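Extracellular PQQ-dependent sugar dehydrogenase (Coprinopsis cinerea, PDB 6JT6) probably passes electrons from its quinone-dependent sugar-oxidising domain to outside acceptors through the haem b held in the cytochrome domain described here. Local coordinates at residues R81-W86 with P93-G98; G58-G63 with N68-G73; Q6-D9 with V14-S17. All blocks are in the same frame, centred on the assembly; numbering follows the deposited sequence.

Interaction 1 of 3, residues R81-W86 with P93-G98; sequences RISARW and PSIYSG. With NAG (2-acetamido-2-deoxy-beta-D-glucopyranose), chain B; HEM (protoporphyrin IX containing Fe), chain C; MPD ((4S)-2-methyl-2,4-pentanediol), chain E.
Trp-86 sends an edge of its six-membered ring into the face of Tyr-96, a T-shaped (edge-to-face) pair with planes 55° apart. CE3 of Trp-86 sits over the centre of the tyrosine ring. With CG anti to the backbone N (chi1 168°), the Tyr-96 ring is carried to Trp-86; its CB rests on the backbone of Arg-85. This is the tight part of the contact. In the backbone, Tyr-96 N donates to Ala-84 O over 3.0 Å, arriving 42° out of the carbonyl plane. Trp-86 N donates to Ser-94 O (2.9 Å), and Ser-94 N to Trp-86 O (2.8 Å), as an antiparallel hydrogen-bonded pair.

The side around Ile-95 is looser and reaches solvent. CD1 of Ile-95 lies over one face of the Arg-85 guanidinium, 3.6 Å from Arg-85 NE. At the edge of that group, NE points at Ser-83 OG, whose position is less certain. NH1 shares a water with Pro-93 O and also reaches Ser-159 O, while NH2 donates to Pro-157 O. A molecule of 2-methyl-2,4-pentanediol, probably from the crystallisation liquor, also lies on this side, near Tyr-96 O; its exact placing is doubtful.

Pro-93 belongs to the haem pocket, with its CD 3.8 Å from HEM CHC. O6 of NAG, a glycan sugar attached to the protein, donates to Tyr-96 OH over 2.7 Å, near the plane of the ring. The chemistry is therefore mixed: backbone bonds fix the short strand 94-95 at the sheet edge, aromatic packing holds one side, and a guanidinium bonded to two carbonyl oxygens and a water holds the other.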
# COMPACT_ATOMS: atom_id res chain seq x y z
N ARG A 81 -6.42 -4.68 8.22
CA ARG A 81 -5.16 -5.11 8.80
C ARG A 81 -4.09 -4.78 7.79
O ARG A 81 -4.35 -4.74 6.58
CB ARG A 81 -5.15 -6.61 9.08
CG ARG A 81 -6.35 -7.13 9.87
CD ARG A 81 -5.96 -7.83 11.13
NE ARG A 81 -7.17 -8.31 11.79
CZ ARG A 81 -7.68 -7.83 12.92
NH1 ARG A 81 -7.07 -6.84 13.60
NH2 ARG A 81 -8.81 -8.37 13.38
N ILE A 82 -2.86 -4.62 8.29
CA ILE A 82 -1.72 -4.38 7.42
C ILE A 82 -0.46 -4.95 8.06
O ILE A 82 -0.31 -4.96 9.30
CB ILE A 82 -1.59 -2.87 7.02
CG1 ILE A 82 -0.56 -2.68 5.88
CG2 ILE A 82 -1.22 -1.98 8.22
CD1 ILE A 82 -1.06 -1.91 4.69
N SER A 83 0.45 -5.43 7.22
CA SER A 83 1.65 -6.08 7.70
C SER A 83 2.82 -5.72 6.76
O SER A 83 2.61 -5.56 5.54
CB SER A 83 1.42 -7.59 7.76
OG SER A 83 2.61 -8.30 8.01
N ALA A 84 4.02 -5.60 7.32
CA ALA A 84 5.24 -5.46 6.53
C ALA A 84 5.94 -6.80 6.51
O ALA A 84 6.08 -7.45 7.58
CB ALA A 84 6.17 -4.39 7.11
N ARG A 85 6.40 -7.21 5.32
CA ARG A 85 7.10 -8.50 5.15
C ARG A 85 8.33 -8.42 4.27
O ARG A 85 8.59 -7.39 3.66
CB ARG A 85 6.13 -9.58 4.67
CG ARG A 85 4.88 -9.59 5.53
CD ARG A 85 4.16 -10.89 5.57
NE ARG A 85 3.00 -10.75 6.45
CZ ARG A 85 2.09 -11.69 6.67
NH1 ARG A 85 2.20 -12.88 6.06
NH2 ARG A 85 1.07 -11.44 7.50
N TRP A 86 9.08 -9.53 4.24
CA TRP A 86 10.36 -9.61 3.57
C TRP A 86 10.61 -11.05 3.12
O TRP A 86 10.48 -11.97 3.91
CB TRP A 86 11.48 -9.16 4.50
CG TRP A 86 12.77 -8.96 3.77
CD1 TRP A 86 13.63 -9.93 3.34
CD2 TRP A 86 13.34 -7.70 3.36
NE1 TRP A 86 14.71 -9.35 2.69
CE2 TRP A 86 14.56 -7.98 2.70
CE3 TRP A 86 12.95 -6.35 3.51
CZ2 TRP A 86 15.41 -6.97 2.19
CZ3 TRP A 86 13.78 -5.35 3.01
CH2 TRP A 86 14.99 -5.66 2.34
N PRO A 93 6.88 -14.89 2.52
CA PRO A 93 7.64 -13.83 3.22
C PRO A 93 7.58 -13.96 4.75
O PRO A 93 6.59 -14.48 5.30
CB PRO A 93 6.94 -12.54 2.78
CG PRO A 93 6.36 -12.89 1.44
CD PRO A 93 5.87 -14.30 1.62
N SER A 94 8.63 -13.48 5.41
CA SER A 94 8.66 -13.37 6.87
C SER A 94 8.20 -11.99 7.31
O SER A 94 8.26 -11.07 6.53
CB SER A 94 10.12 -13.49 7.36
OG SER A 94 10.73 -14.65 6.83
N ILE A 95 7.89 -11.83 8.59
CA ILE A 95 7.57 -10.53 9.17
C ILE A 95 8.82 -9.66 9.16
O ILE A 95 9.93 -10.12 9.46
CB ILE A 95 7.01 -10.65 10.62
CG1 ILE A 95 5.72 -11.50 10.68
CG2 ILE A 95 6.79 -9.28 11.26
CD1 ILE A 95 4.62 -11.14 9.69
N TYR A 96 8.63 -8.40 8.76
CA TYR A 96 9.74 -7.48 8.62
C TYR A 96 9.47 -6.34 9.60
O TYR A 96 8.42 -5.69 9.54
CB TYR A 96 9.85 -7.04 7.16
CG TYR A 96 10.76 -5.88 6.87
CD1 TYR A 96 12.08 -5.83 7.35
CD2 TYR A 96 10.32 -4.83 6.06
CE1 TYR A 96 12.91 -4.74 7.07
CE2 TYR A 96 11.14 -3.75 5.76
CZ TYR A 96 12.42 -3.70 6.27
OH TYR A 96 13.21 -2.61 5.96
N SER A 97 10.40 -6.14 10.53
CA SER A 97 10.35 -4.99 11.40
C SER A 97 11.35 -3.97 10.84
O SER A 97 12.34 -4.32 10.18
CB SER A 97 10.66 -5.37 12.85
OG SER A 97 11.98 -5.85 12.95
N GLY A 98 11.09 -2.71 11.13
CA GLY A 98 11.61 -1.63 10.33
C GLY A 98 10.42 -0.69 10.18
O GLY A 98 10.34 0.28 10.90
C1 NAG B . 13.88 1.45 10.39
C2 NAG B . 14.22 1.09 11.83
C3 NAG B . 15.58 0.39 11.92
C4 NAG B . 15.73 -0.76 10.91
C5 NAG B . 15.37 -0.31 9.48
C6 NAG B . 15.22 -1.53 8.58
C7 NAG B . 13.38 2.79 13.43
C8 NAG B . 13.75 4.14 13.99
N2 NAG B . 14.28 2.33 12.56
O3 NAG B . 15.73 -0.13 13.23
O4 NAG B . 17.09 -1.27 10.97
O5 NAG B . 14.13 0.41 9.44
O6 NAG B . 15.14 -1.18 7.19
O7 NAG B . 12.37 2.18 13.76
CHA HEM C . 6.22 -12.65 -7.86
CHB HEM C . 5.95 -16.53 -4.94
CHC HEM C . 3.80 -13.86 -1.52
CHD HEM C . 4.89 -9.84 -4.12
C1A HEM C . 6.28 -13.94 -7.38
C2A HEM C . 6.68 -15.07 -8.15
C3A HEM C . 6.59 -16.16 -7.32
C4A HEM C . 6.14 -15.72 -6.04
CMA HEM C . 6.91 -17.60 -7.68
CAA HEM C . 7.13 -15.06 -9.60
CBA HEM C . 6.02 -14.67 -10.59
CGA HEM C . 4.74 -15.45 -10.46
O1A HEM C . 3.67 -14.92 -10.05
O2A HEM C . 4.73 -16.66 -10.76
C1B HEM C . 5.32 -16.15 -3.76
C2B HEM C . 4.97 -17.08 -2.72
C3B HEM C . 4.32 -16.33 -1.76
C4B HEM C . 4.31 -14.93 -2.25
CMB HEM C . 5.25 -18.60 -2.73
CAB HEM C . 3.73 -16.73 -0.45
CBB HEM C . 3.12 -17.89 -0.23
C1C HEM C . 3.99 -12.50 -1.89
C2C HEM C . 3.58 -11.39 -1.11
C3C HEM C . 3.88 -10.23 -1.84
C4C HEM C . 4.47 -10.65 -3.09
CMC HEM C . 2.97 -11.51 0.27
CAC HEM C . 3.67 -8.83 -1.39
CBC HEM C . 2.60 -8.47 -0.65
C1D HEM C . 5.26 -10.33 -5.38
C2D HEM C . 5.58 -9.43 -6.51
C3D HEM C . 5.97 -10.20 -7.54
C4D HEM C . 5.89 -11.58 -7.02
CMD HEM C . 5.50 -7.93 -6.55
CAD HEM C . 6.34 -9.73 -8.94
CBD HEM C . 7.77 -9.24 -9.10
CGD HEM C . 8.70 -10.42 -9.07
O1D HEM C . 9.58 -10.56 -8.18
O2D HEM C . 8.55 -11.30 -9.93
NA HEM C . 5.92 -14.37 -6.10
NB HEM C . 4.92 -14.92 -3.44
NC HEM C . 4.48 -12.03 -3.08
ND HEM C . 5.50 -11.63 -5.72
FE HEM C . 5.23 -13.21 -4.63
C1 MPD E . 6.52 -5.67 12.50
C2 MPD E . 5.64 -5.22 11.33
O2 MPD E . 6.00 -5.92 10.13
CM MPD E . 5.88 -3.75 11.07
C3 MPD E . 4.14 -5.46 11.61
C4 MPD E . 3.78 -6.95 11.72
O4 MPD E . 2.50 -7.13 12.32
C5 MPD E . 3.70 -7.58 10.36
O HOH W 1 4.02 -14.42 4.45

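Interaction 2 of 3, residues G58-G63 with N68-G73; sequences GNSLGG and NPLLVG. With HEM (protoporphyrin IX containing Fe), chain C.
Asn-68 meets Gly-62 first: its CG lies 3.5 Å from Gly-62 CA, and a CB on that glycine would run into the amide oxygen. The amide itself is held by loops. OD1 accepts from Ala-130 N and Trp-126 NE1, and ND2 donates to Ser-64 O. The CB of Asn-68 also touches Ser-60 OG, which has Ser-64 O as its own partner.

Pro-69 follows. Its O accepts from Leu-61 N over 2.9 Å, in a nearly straight bond (167°). Its ring crosses the Leu-61 side chain at about a right angle, with CB against Leu-61 CD1.

Leu-70 turns to the haem. CD1 lies by HEM C3C, while the other branch, CD2, packs 3.6 Å from Ser-60 CB.

Leu-71 carries most of the polar contact. Its O accepts from Asn-59 N over 2.9 Å, in the carbonyl plane. Its N donates to Asn-59 OD1 over 3.1 Å, with only a weak bond to Asn-59 O. Asn-59 CG stands between its own N and carbonyl carbon (chi1 59°), which swings OD1 back to the neighbouring strand. The two side chains lie side by side, and Asn-59 ND2 donates to Tyr-30 OH.

Val-72 pairs with Gly-58 at a CA to CA distance of 4.1 Å. A CB on Gly-58 would clash with HEM CBC, so the bare glycine makes room for the vinyl group.

The two strands form an antiparallel hairpin inside a six-stranded sheet. Strand 138-146 flanks 56-60, and strand 79-86 flanks 70-76. The haem lies on the face of Leu-70 and Val-72; on the other face Leu-71 packs against Phe-44 and Phe-48 of strand 43-51 and Tyr-118 of strand 113-121.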
# COMPACT_ATOMS: atom_id res chain seq x y z
N GLY A 58 -1.39 -6.38 -1.82
CA GLY A 58 -0.05 -6.05 -1.37
C GLY A 58 0.85 -5.42 -2.40
O GLY A 58 0.49 -5.26 -3.57
N ASN A 59 2.02 -4.98 -1.94
CA ASN A 59 2.98 -4.37 -2.85
C ASN A 59 4.39 -4.86 -2.57
O ASN A 59 4.61 -5.63 -1.65
CB ASN A 59 2.90 -2.82 -2.82
CG ASN A 59 3.16 -2.23 -1.44
OD1 ASN A 59 3.77 -2.85 -0.58
ND2 ASN A 59 2.69 -1.00 -1.22
N SER A 60 5.31 -4.42 -3.41
CA SER A 60 6.73 -4.44 -3.11
C SER A 60 7.21 -3.02 -3.35
O SER A 60 6.93 -2.44 -4.41
CB SER A 60 7.47 -5.41 -4.02
OG SER A 60 8.87 -5.19 -3.85
N LEU A 61 7.94 -2.47 -2.38
CA LEU A 61 8.41 -1.09 -2.46
C LEU A 61 9.63 -0.91 -3.40
O LEU A 61 10.04 0.21 -3.66
CB LEU A 61 8.63 -0.51 -1.04
CG LEU A 61 7.45 -0.51 -0.03
CD1 LEU A 61 7.81 0.24 1.25
CD2 LEU A 61 6.18 0.06 -0.68
N GLY A 62 10.19 -2.01 -3.90
CA GLY A 62 11.32 -1.94 -4.82
C GLY A 62 11.09 -2.69 -6.11
O GLY A 62 12.01 -2.82 -6.89
N GLY A 63 9.85 -3.18 -6.33
CA GLY A 63 9.49 -3.87 -7.56
C GLY A 63 9.51 -5.39 -7.41
O GLY A 63 8.47 -6.05 -7.32
N ASN A 68 12.91 -6.56 -0.78
CA ASN A 68 12.33 -5.20 -0.67
C ASN A 68 11.16 -5.33 0.30
O ASN A 68 10.54 -6.38 0.37
CB ASN A 68 11.82 -4.69 -2.05
CG ASN A 68 12.93 -4.52 -3.09
OD1 ASN A 68 13.79 -3.65 -2.97
ND2 ASN A 68 12.89 -5.31 -4.12
N PRO A 69 10.85 -4.26 1.07
CA PRO A 69 9.65 -4.30 1.90
C PRO A 69 8.42 -4.69 1.09
O PRO A 69 8.18 -4.13 0.01
CB PRO A 69 9.50 -2.84 2.39
CG PRO A 69 10.92 -2.35 2.41
CD PRO A 69 11.45 -2.91 1.11
N LEU A 70 7.68 -5.64 1.65
CA LEU A 70 6.42 -6.07 1.09
C LEU A 70 5.34 -5.66 2.08
O LEU A 70 5.39 -6.06 3.25
CB LEU A 70 6.41 -7.59 0.86
CG LEU A 70 7.57 -8.25 0.08
CD1 LEU A 70 7.30 -9.75 -0.02
CD2 LEU A 70 7.80 -7.73 -1.35
N LEU A 71 4.38 -4.87 1.64
CA LEU A 71 3.26 -4.53 2.53
C LEU A 71 2.04 -5.26 2.08
O LEU A 71 1.76 -5.32 0.89
CB LEU A 71 3.00 -3.01 2.61
CG LEU A 71 4.20 -2.08 2.80
CD1 LEU A 71 3.73 -0.64 2.79
CD2 LEU A 71 5.02 -2.38 4.06
N VAL A 72 1.31 -5.82 3.03
CA VAL A 72 0.16 -6.62 2.72
C VAL A 72 -1.02 -6.19 3.59
O VAL A 72 -0.89 -6.09 4.83
CB VAL A 72 0.46 -8.14 2.73
CG1 VAL A 72 0.94 -8.60 4.08
CG2 VAL A 72 -0.75 -8.96 2.31
N GLY A 73 -2.13 -5.90 2.93
CA GLY A 73 -3.35 -5.51 3.62
C GLY A 73 -4.51 -6.41 3.30
O GLY A 73 -4.55 -7.06 2.24
CHA HEM C . 6.22 -12.65 -7.86
CHB HEM C . 5.95 -16.53 -4.94
CHC HEM C . 3.80 -13.86 -1.52
CHD HEM C . 4.89 -9.84 -4.12
C1A HEM C . 6.28 -13.94 -7.38
C2A HEM C . 6.68 -15.07 -8.15
C3A HEM C . 6.59 -16.16 -7.32
C4A HEM C . 6.14 -15.72 -6.04
CMA HEM C . 6.91 -17.60 -7.68
CAA HEM C . 7.13 -15.06 -9.60
CBA HEM C . 6.02 -14.67 -10.59
CGA HEM C . 4.74 -15.45 -10.46
O1A HEM C . 3.67 -14.92 -10.05
O2A HEM C . 4.73 -16.66 -10.76
C1B HEM C . 5.32 -16.15 -3.76
C2B HEM C . 4.97 -17.08 -2.72
C3B HEM C . 4.32 -16.33 -1.76
C4B HEM C . 4.31 -14.93 -2.25
CMB HEM C . 5.25 -18.60 -2.73
CAB HEM C . 3.73 -16.73 -0.45
CBB HEM C . 3.12 -17.89 -0.23
C1C HEM C . 3.99 -12.50 -1.89
C2C HEM C . 3.58 -11.39 -1.11
C3C HEM C . 3.88 -10.23 -1.84
C4C HEM C . 4.47 -10.65 -3.09
CMC HEM C . 2.97 -11.51 0.27
CAC HEM C . 3.67 -8.83 -1.39
CBC HEM C . 2.60 -8.47 -0.65
C1D HEM C . 5.26 -10.33 -5.38
C2D HEM C . 5.58 -9.43 -6.51
C3D HEM C . 5.97 -10.20 -7.54
C4D HEM C . 5.89 -11.58 -7.02
CMD HEM C . 5.50 -7.93 -6.55
CAD HEM C . 6.34 -9.73 -8.94
CBD HEM C . 7.77 -9.24 -9.10
CGD HEM C . 8.70 -10.42 -9.07
O1D HEM C . 9.58 -10.56 -8.18
O2D HEM C . 8.55 -11.30 -9.93
NA HEM C . 5.92 -14.37 -6.10
NB HEM C . 4.92 -14.92 -3.44
NC HEM C . 4.48 -12.03 -3.08
ND HEM C . 5.50 -11.63 -5.72
FE HEM C . 5.23 -13.21 -4.63

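Interaction 3 of 3, residues Q6-D9 with V14-S17; sequences QWYD and VTFS
Trp-7 and Phe-16 carry the flat groups of this contact, side by side and pointing the same way. Their planes are 40° apart and the centroids of the phenyl and the six-membered indole ring 6.0 Å apart, an oblique pair. The touch is at one corner, Trp-7 CZ3 to Phe-16 CD2 at 3.8 Å. One face of the indole has Asp-9 CA over it, offset toward the rim. At the edge of the Phe-16 ring, in its plane, lies Asp-9 CB, with Asp-9 OD2 3.7 Å from Phe-16 CE2. The carboxylate is turned 68° from the ring. The Tyr-8 ring meets Thr-15 CG2 at its edge.

The Asp-9 CG is anti to the backbone N (chi1 -179°), and this extends the carboxylate alongside the phenyl ring. OD2 there forms a salt bridge with Arg-115 and accepts from Thr-12 OG1, within the turn of the hairpin.

The backbones pair as antiparallel strands. Trp-7 N donates to Phe-16 O over 2.7 Å, and Phe-16 N returns a bond to Trp-7 O at 2.9 Å. Closer to the turn, Asp-9 N donates to Val-14 O over 2.8 Å.

Phe-16 also packs on Leu-47 of strand 43-51, Ile-31 of strand 26-33 and Leu-189 of helix 182-191. An alanine here is likely to open a gap between Trp-7, Asp-9 and Leu-189 and leave the indole freer to shift. Arg-18 makes a cation-pi contact with Trp-7. The chemistry is that of a hairpin whose backbone sets the register. One side packs aromatic and aliphatic groups, and a carboxylate at the phenyl edge has its charge matched by an arginine.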
# COMPACT_ATOMS: atom_id res chain seq x y z
N GLN A 6 -2.47 10.43 -11.59
CA GLN A 6 -3.13 11.21 -10.53
C GLN A 6 -4.63 10.94 -10.54
O GLN A 6 -5.27 10.96 -11.58
CB GLN A 6 -2.82 12.71 -10.66
CG GLN A 6 -1.33 13.04 -10.77
CD GLN A 6 -0.66 13.56 -9.50
OE1 GLN A 6 0.08 14.55 -9.55
NE2 GLN A 6 -0.91 12.88 -8.35
N TRP A 7 -5.16 10.63 -9.37
CA TRP A 7 -6.52 10.12 -9.29
C TRP A 7 -7.21 10.72 -8.08
O TRP A 7 -6.70 10.65 -6.96
CB TRP A 7 -6.48 8.60 -9.19
CG TRP A 7 -7.77 7.97 -8.78
CD1 TRP A 7 -8.91 7.82 -9.56
CD2 TRP A 7 -8.06 7.40 -7.51
NE1 TRP A 7 -9.89 7.17 -8.82
CE2 TRP A 7 -9.40 6.91 -7.57
CE3 TRP A 7 -7.33 7.23 -6.32
CZ2 TRP A 7 -10.01 6.25 -6.48
CZ3 TRP A 7 -7.95 6.60 -5.23
CH2 TRP A 7 -9.26 6.11 -5.33
N TYR A 8 -8.37 11.31 -8.31
CA TYR A 8 -9.15 11.89 -7.24
C TYR A 8 -9.86 10.78 -6.51
O TYR A 8 -10.65 10.02 -7.10
CB TYR A 8 -10.14 12.93 -7.81
CG TYR A 8 -11.02 13.58 -6.77
CD1 TYR A 8 -10.48 14.41 -5.77
CD2 TYR A 8 -12.40 13.36 -6.77
CE1 TYR A 8 -11.31 15.04 -4.82
CE2 TYR A 8 -13.24 13.96 -5.82
CZ TYR A 8 -12.70 14.80 -4.86
OH TYR A 8 -13.53 15.38 -3.93
N ASP A 9 -9.59 10.66 -5.21
CA ASP A 9 -10.29 9.71 -4.38
C ASP A 9 -11.59 10.37 -3.91
O ASP A 9 -11.61 11.17 -2.97
CB ASP A 9 -9.42 9.28 -3.20
CG ASP A 9 -10.09 8.26 -2.30
OD1 ASP A 9 -10.89 7.45 -2.78
OD2 ASP A 9 -9.80 8.27 -1.10
N VAL A 14 -9.05 13.38 -1.24
CA VAL A 14 -7.61 13.51 -1.47
C VAL A 14 -7.24 12.96 -2.86
O VAL A 14 -8.03 12.26 -3.47
CB VAL A 14 -6.72 12.89 -0.33
CG1 VAL A 14 -7.29 13.13 1.09
CG2 VAL A 14 -6.45 11.43 -0.57
N THR A 15 -6.05 13.28 -3.36
CA THR A 15 -5.62 12.78 -4.64
C THR A 15 -4.43 11.85 -4.42
O THR A 15 -3.56 12.14 -3.57
CB THR A 15 -5.23 13.92 -5.63
OG1 THR A 15 -4.09 14.62 -5.09
CG2 THR A 15 -6.38 14.86 -5.83
N PHE A 16 -4.43 10.71 -5.13
CA PHE A 16 -3.31 9.76 -5.05
C PHE A 16 -2.66 9.66 -6.45
O PHE A 16 -3.31 9.94 -7.48
CB PHE A 16 -3.81 8.35 -4.70
CG PHE A 16 -4.34 8.19 -3.30
CD1 PHE A 16 -3.57 7.57 -2.30
CD2 PHE A 16 -5.67 8.56 -2.98
CE1 PHE A 16 -4.07 7.39 -0.99
CE2 PHE A 16 -6.18 8.36 -1.69
CZ PHE A 16 -5.39 7.80 -0.69
N SER A 17 -1.40 9.25 -6.47
CA SER A 17 -0.86 8.61 -7.67
C SER A 17 -1.33 7.14 -7.64
O SER A 17 -0.89 6.32 -6.79
CB SER A 17 0.67 8.72 -7.70
OG SER A 17 1.17 7.98 -8.79

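Interaction 3 comes first along the chain, then interaction 2, then interaction 1, one after another, with no interleaving of their segments. All three are beta hairpins within the cytochrome domain. Interactions 1 and 2 are neighbours, with centres 9 Å apart in one six-stranded antiparallel sheet. Strands 70-76 and 79-86 join them: Arg-85 N lies 2.6 Å from Leu-70 O, a probable hydrogen bond. Both touch the haem, so this sheet builds part of its pocket. Interaction 3 belongs to the other, mixed sheet. Its centre is about 26 Å from that of interaction 1, across the chain's centre, and about 20 Å from that of interaction 2.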